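Local coordinates for glycoside transferase (Listeria monocytogenes, PDB 6R2M), which is probably an extracellular glycoside hydrolase that acts on exopolysaccharide, possibly with transferase activity, at residues N29-N42 with S294-N306. Residues are numbered along the deposited sequence; the frame is centred on the assembly and turned at random.
Sequences NYTAKNGLIVDYKN and SNPETTHFFDYIN
Two backbone bonds join the 29-42 loop to the chain entering helix 301-312: Phe301 N gives to Asp39 O at 2.8 Å, and Lys41 N gives to Pro296 O. Beside these bonds lies the buried ring of Tyr30. Pro296 CB sits over one face, and the edge of Phe301 comes down on the other in a T-shaped pair, planes 76° apart, with CD1 3.6 Å from Tyr30 CG. At the far end of the ring, Tyr30 OH donates to Thr299 O at 2.6 Å, while Tyr30 CE2 rests on the Tyr304 ring. A chi1 of -171° swings the Phe301 ring away from its own backbone N and turns a face to Ile37, whose CG2 stands over the ring centre, 3.6 Å from the centroid.

His300 packs with one face against Asp39 CB, and its edge meets the Tyr40 face in an offset edge-to-face pair. One water links His300 NE2 to Asp39 OD2; Asp39 OD1 accepts from His47 N. Further out, Asn42 ND2 reaches the anti lone pair of Glu297 OE2 at 2.9 Å, with that oxygen close to the plane of the Asn42 amide, and a second water bridges Lys41 O and Glu297 O.

His300 is the N-cap of helix 301-312: its ND1 accepts from Phe302 N in the ring plane. The loop following helix 21-29 thus packs against an N-capped helix start through the Tyr30-Phe301-Tyr304 aromatic cluster.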
loop_
_atom_site.group_PDB
_atom_site.type_symbol
_atom_site.label_atom_id
_atom_site.label_comp_id
_atom_site.label_asym_id
_atom_site.label_seq_id
_atom_site.Cartn_x
_atom_site.Cartn_y
_atom_site.Cartn_z
ATOM N N ASN A 29 -13.697 16.045 -3.695
ATOM C CA ASN A 29 -12.915 16.448 -2.533
ATOM C C ASN A 29 -11.425 16.200 -2.632
ATOM O O ASN A 29 -10.666 16.892 -1.956
ATOM C CB ASN A 29 -13.425 15.742 -1.278
ATOM C CG ASN A 29 -14.820 16.181 -0.911
ATOM O OD1 ASN A 29 -15.012 17.280 -0.391
ATOM N ND2 ASN A 29 -15.812 15.336 -1.198
ATOM N N TYR A 30 -10.986 15.220 -3.412
ATOM C CA TYR A 30 -9.574 14.876 -3.461
ATOM C C TYR A 30 -8.983 15.065 -4.850
ATOM O O TYR A 30 -7.918 14.513 -5.134
ATOM C CB TYR A 30 -9.360 13.430 -3.014
ATOM C CG TYR A 30 -9.440 13.200 -1.521
ATOM C CD1 TYR A 30 -8.444 13.663 -0.662
ATOM C CD2 TYR A 30 -10.491 12.468 -0.973
ATOM C CE1 TYR A 30 -8.516 13.427 0.707
ATOM C CE2 TYR A 30 -10.568 12.218 0.392
ATOM C CZ TYR A 30 -9.585 12.703 1.225
ATOM O OH TYR A 30 -9.678 12.448 2.572
ATOM N N THR A 31 -9.641 15.809 -5.734
ATOM C CA THR A 31 -9.147 15.970 -7.095
ATOM C C THR A 31 -8.791 17.423 -7.361
ATOM O O THR A 31 -9.622 18.319 -7.179
ATOM C CB THR A 31 -10.181 15.477 -8.113
ATOM O OG1 THR A 31 -10.526 14.124 -7.813
ATOM C CG2 THR A 31 -9.594 15.487 -9.496
ATOM N N ALA A 32 -7.560 17.649 -7.801
ATOM C CA ALA A 32 -7.138 18.980 -8.209
ATOM C C ALA A 32 -7.673 19.294 -9.606
ATOM O O ALA A 32 -8.217 18.433 -10.303
ATOM C CB ALA A 32 -5.612 19.087 -8.178
ATOM N N LYS A 33 -7.505 20.557 -10.020
ATOM C CA LYS A 33 -8.065 21.004 -11.296
ATOM C C LYS A 33 -7.506 20.220 -12.480
ATOM O O LYS A 33 -8.204 20.034 -13.485
ATOM C CB LYS A 33 -7.800 22.498 -11.489
ATOM C CG LYS A 33 -8.707 23.406 -10.669
ATOM C CD LYS A 33 -10.072 23.572 -11.321
ATOM C CE LYS A 33 -10.951 24.531 -10.531
ATOM N NZ LYS A 33 -10.801 25.948 -10.979
ATOM N N ASN A 34 -6.265 19.747 -12.385
ATOM C CA ASN A 34 -5.690 18.955 -13.465
ATOM C C ASN A 34 -6.102 17.490 -13.419
ATOM O O ASN A 34 -5.633 16.706 -14.253
ATOM C CB ASN A 34 -4.166 19.063 -13.449
ATOM C CG ASN A 34 -3.554 18.640 -12.131
ATOM O OD1 ASN A 34 -4.232 18.148 -11.222
ATOM N ND2 ASN A 34 -2.250 18.839 -12.014
ATOM N N GLY A 35 -6.963 17.101 -12.481
ATOM C CA GLY A 35 -7.436 15.738 -12.422
ATOM C C GLY A 35 -6.619 14.821 -11.552
ATOM O O GLY A 35 -6.948 13.630 -11.452
ATOM N N LEU A 36 -5.568 15.317 -10.911
ATOM C CA LEU A 36 -4.751 14.429 -10.096
ATOM C C LEU A 36 -5.318 14.341 -8.689
ATOM O O LEU A 36 -5.947 15.283 -8.193
ATOM C CB LEU A 36 -3.294 14.897 -10.056
ATOM C CG LEU A 36 -2.634 14.943 -11.440
ATOM C CD1 LEU A 36 -1.124 15.086 -11.334
ATOM C CD2 LEU A 36 -2.995 13.700 -12.237
ATOM N N ILE A 37 -5.101 13.184 -8.060
ATOM C CA ILE A 37 -5.578 12.923 -6.703
ATOM C C ILE A 37 -4.573 13.477 -5.701
ATOM O O ILE A 37 -3.381 13.149 -5.755
ATOM C CB ILE A 37 -5.805 11.414 -6.496
ATOM C CG1 ILE A 37 -6.633 10.815 -7.642
ATOM C CG2 ILE A 37 -6.439 11.132 -5.119
ATOM C CD1 ILE A 37 -7.963 11.476 -7.861
ATOM N N VAL A 38 -5.061 14.310 -4.762
ATOM C CA VAL A 38 -4.224 14.996 -3.783
ATOM C C VAL A 38 -4.311 14.289 -2.431
ATOM O O VAL A 38 -5.263 13.556 -2.141
ATOM C CB VAL A 38 -4.638 16.481 -3.678
ATOM C CG1 VAL A 38 -5.926 16.611 -2.887
ATOM C CG2 VAL A 38 -3.513 17.311 -3.066
ATOM N N ASP A 39 -3.300 14.516 -1.582
ATOM C CA ASP A 39 -3.258 13.841 -0.289
ATOM C C ASP A 39 -4.245 14.441 0.709
ATOM O O ASP A 39 -4.862 13.703 1.483
ATOM C CB ASP A 39 -1.826 13.819 0.280
ATOM C CG ASP A 39 -1.155 15.199 0.355
ATOM O OD1 ASP A 39 -1.608 16.174 -0.274
ATOM O OD2 ASP A 39 -0.119 15.282 1.056
ATOM N N TYR A 40 -4.386 15.769 0.728
ATOM C CA TYR A 40 -5.375 16.448 1.557
ATOM C C TYR A 40 -6.060 17.525 0.734
ATOM O O TYR A 40 -5.409 18.206 -0.062
ATOM C CB TYR A 40 -4.752 17.123 2.781
ATOM C CG TYR A 40 -3.989 16.247 3.744
ATOM C CD1 TYR A 40 -4.620 15.624 4.816
ATOM C CD2 TYR A 40 -2.622 16.071 3.601
ATOM C CE1 TYR A 40 -3.895 14.854 5.710
ATOM C CE2 TYR A 40 -1.897 15.305 4.480
ATOM C CZ TYR A 40 -2.536 14.687 5.530
ATOM O OH TYR A 40 -1.796 13.926 6.405
ATOM N N LYS A 41 -7.354 17.720 0.975
ATOM C CA LYS A 41 -8.063 18.825 0.343
ATOM C C LYS A 41 -7.568 20.149 0.912
ATOM O O LYS A 41 -7.368 20.284 2.123
ATOM C CB LYS A 41 -9.570 18.681 0.568
ATOM C CG LYS A 41 -10.435 19.665 -0.234
ATOM C CD LYS A 41 -11.902 19.499 0.167
ATOM C CE LYS A 41 -12.851 20.197 -0.805
ATOM N NZ LYS A 41 -14.278 20.033 -0.385
ATOM N N ASN A 42 -7.370 21.130 0.029
ATOM C CA ASN A 42 -6.956 22.478 0.436
ATOM C C ASN A 42 -5.646 22.451 1.218
ATOM O O ASN A 42 -5.454 23.201 2.178
ATOM C CB ASN A 42 -8.054 23.174 1.254
ATOM C CG ASN A 42 -9.327 23.389 0.463
ATOM O OD1 ASN A 42 -9.290 23.623 -0.744
ATOM N ND2 ASN A 42 -10.475 23.303 1.145
ATOM N N SER A 294 -14.255 11.404 7.217
ATOM C CA SER A 294 -15.171 12.222 6.427
ATOM C C SER A 294 -14.713 13.666 6.233
ATOM O O SER A 294 -15.343 14.392 5.452
ATOM C CB SER A 294 -16.569 12.218 7.056
ATOM O OG SER A 294 -16.572 12.842 8.328
ATOM N N ASN A 295 -13.649 14.090 6.905
ATOM C CA ASN A 295 -13.107 15.428 6.714
ATOM C C ASN A 295 -11.945 15.336 5.738
ATOM O O ASN A 295 -10.872 14.847 6.122
ATOM C CB ASN A 295 -12.644 16.024 8.047
ATOM C CG ASN A 295 -12.113 17.442 7.906
ATOM O OD1 ASN A 295 -11.643 17.845 6.844
ATOM N ND2 ASN A 295 -12.176 18.203 8.989
ATOM N N PRO A 296 -12.091 15.791 4.489
ATOM C CA PRO A 296 -11.007 15.617 3.513
ATOM C C PRO A 296 -9.875 16.603 3.697
ATOM O O PRO A 296 -8.814 16.419 3.084
ATOM C CB PRO A 296 -11.712 15.822 2.169
ATOM C CG PRO A 296 -12.802 16.803 2.492
ATOM C CD PRO A 296 -13.254 16.488 3.914
ATOM N N GLU A 297 -10.060 17.635 4.528
ATOM C CA GLU A 297 -8.950 18.531 4.824
ATOM C C GLU A 297 -7.973 17.915 5.817
ATOM O O GLU A 297 -6.778 18.227 5.775
ATOM C CB GLU A 297 -9.466 19.869 5.367
ATOM C CG GLU A 297 -10.236 20.682 4.351
ATOM C CD GLU A 297 -10.652 22.049 4.879
ATOM O OE1 GLU A 297 -10.840 22.191 6.106
ATOM O OE2 GLU A 297 -10.794 22.973 4.053
ATOM N N THR A 298 -8.445 17.041 6.706
ATOM C CA THR A 298 -7.584 16.436 7.712
ATOM C C THR A 298 -7.359 14.947 7.521
ATOM O O THR A 298 -6.466 14.391 8.179
ATOM C CB THR A 298 -8.147 16.659 9.121
ATOM O OG1 THR A 298 -9.437 16.046 9.234
ATOM C CG2 THR A 298 -8.248 18.150 9.419
ATOM N N THR A 299 -8.153 14.285 6.678
ATOM C CA THR A 299 -8.001 12.860 6.393
ATOM C C THR A 299 -7.129 12.693 5.160
ATOM O O THR A 299 -7.563 12.978 4.038
ATOM C CB THR A 299 -9.357 12.196 6.167
ATOM O OG1 THR A 299 -10.194 12.440 7.303
ATOM C CG2 THR A 299 -9.219 10.695 5.986
ATOM N N HIS A 300 -5.918 12.191 5.365
ATOM C CA HIS A 300 -5.061 11.844 4.240
ATOM C C HIS A 300 -5.783 10.855 3.339
ATOM O O HIS A 300 -6.463 9.947 3.815
ATOM C CB HIS A 300 -3.775 11.238 4.775
ATOM C CG HIS A 300 -2.661 11.173 3.785
ATOM N ND1 HIS A 300 -2.693 10.357 2.674
ATOM C CD2 HIS A 300 -1.457 11.790 3.768
ATOM C CE1 HIS A 300 -1.564 10.495 2.000
ATOM N NE2 HIS A 300 -0.796 11.355 2.646
ATOM N N PHE A 301 -5.642 11.048 2.029
ATOM C CA PHE A 301 -6.248 10.112 1.087
ATOM C C PHE A 301 -5.897 8.665 1.426
ATOM O O PHE A 301 -6.732 7.762 1.276
ATOM C CB PHE A 301 -5.814 10.451 -0.337
ATOM C CG PHE A 301 -6.555 9.680 -1.370
ATOM C CD1 PHE A 301 -7.856 10.019 -1.699
ATOM C CD2 PHE A 301 -5.960 8.584 -1.994
ATOM C CE1 PHE A 301 -8.550 9.279 -2.663
ATOM C CE2 PHE A 301 -6.628 7.853 -2.944
ATOM C CZ PHE A 301 -7.931 8.195 -3.284
ATOM N N PHE A 302 -4.660 8.420 1.873
ATOM C CA PHE A 302 -4.244 7.062 2.233
ATOM C C PHE A 302 -5.183 6.446 3.257
ATOM O O PHE A 302 -5.563 5.277 3.133
ATOM C CB PHE A 302 -2.823 7.078 2.787
ATOM C CG PHE A 302 -2.194 5.710 2.953
ATOM C CD1 PHE A 302 -1.616 5.054 1.871
ATOM C CD2 PHE A 302 -2.099 5.117 4.212
ATOM C CE1 PHE A 302 -0.978 3.817 2.042
ATOM C CE2 PHE A 302 -1.476 3.895 4.377
ATOM C CZ PHE A 302 -0.909 3.242 3.297
ATOM N N ASP A 303 -5.580 7.225 4.273
ATOM C CA ASP A 303 -6.509 6.712 5.279
ATOM C C ASP A 303 -7.906 6.553 4.698
ATOM O O ASP A 303 -8.559 5.519 4.890
ATOM C CB ASP A 303 -6.546 7.650 6.489
ATOM C CG ASP A 303 -5.294 7.571 7.333
ATOM O OD1 ASP A 303 -4.838 6.454 7.626
ATOM O OD2 ASP A 303 -4.766 8.641 7.702
ATOM N N TYR A 304 -8.375 7.567 3.973
ATOM C CA TYR A 304 -9.710 7.516 3.398
ATOM C C TYR A 304 -9.865 6.292 2.506
ATOM O O TYR A 304 -10.806 5.508 2.660
ATOM C CB TYR A 304 -9.982 8.798 2.606
ATOM C CG TYR A 304 -11.245 8.711 1.784
ATOM C CD1 TYR A 304 -12.489 8.927 2.367
ATOM C CD2 TYR A 304 -11.204 8.362 0.443
ATOM C CE1 TYR A 304 -13.649 8.808 1.627
ATOM C CE2 TYR A 304 -12.358 8.252 -0.304
ATOM C CZ TYR A 304 -13.572 8.478 0.291
ATOM O OH TYR A 304 -14.709 8.356 -0.486
ATOM N N ILE A 305 -8.919 6.092 1.586
ATOM C CA ILE A 305 -9.151 5.097 0.549
ATOM C C ILE A 305 -8.861 3.689 1.057
ATOM O O ILE A 305 -9.485 2.729 0.597
ATOM C CB ILE A 305 -8.332 5.425 -0.714
ATOM C CG1 ILE A 305 -8.868 4.643 -1.918
ATOM C CG2 ILE A 305 -6.824 5.184 -0.515
ATOM C CD1 ILE A 305 -10.241 5.131 -2.404
ATOM N N ASN A 306 -7.923 3.520 1.999
ATOM C CA ASN A 306 -7.711 2.184 2.543
ATOM C C ASN A 306 -8.887 1.739 3.401
ATOM O O ASN A 306 -9.201 0.542 3.436
ATOM C CB ASN A 306 -6.410 2.121 3.342
ATOM C CG ASN A 306 -5.203 1.819 2.460
ATOM O OD1 ASN A 306 -5.106 0.744 1.890
ATOM N ND2 ASN A 306 -4.291 2.774 2.340
HETATM O O HOH W 1 1.441 13.229 1.785
HETATM O O HOH W 2 -5.770 20.276 4.388
#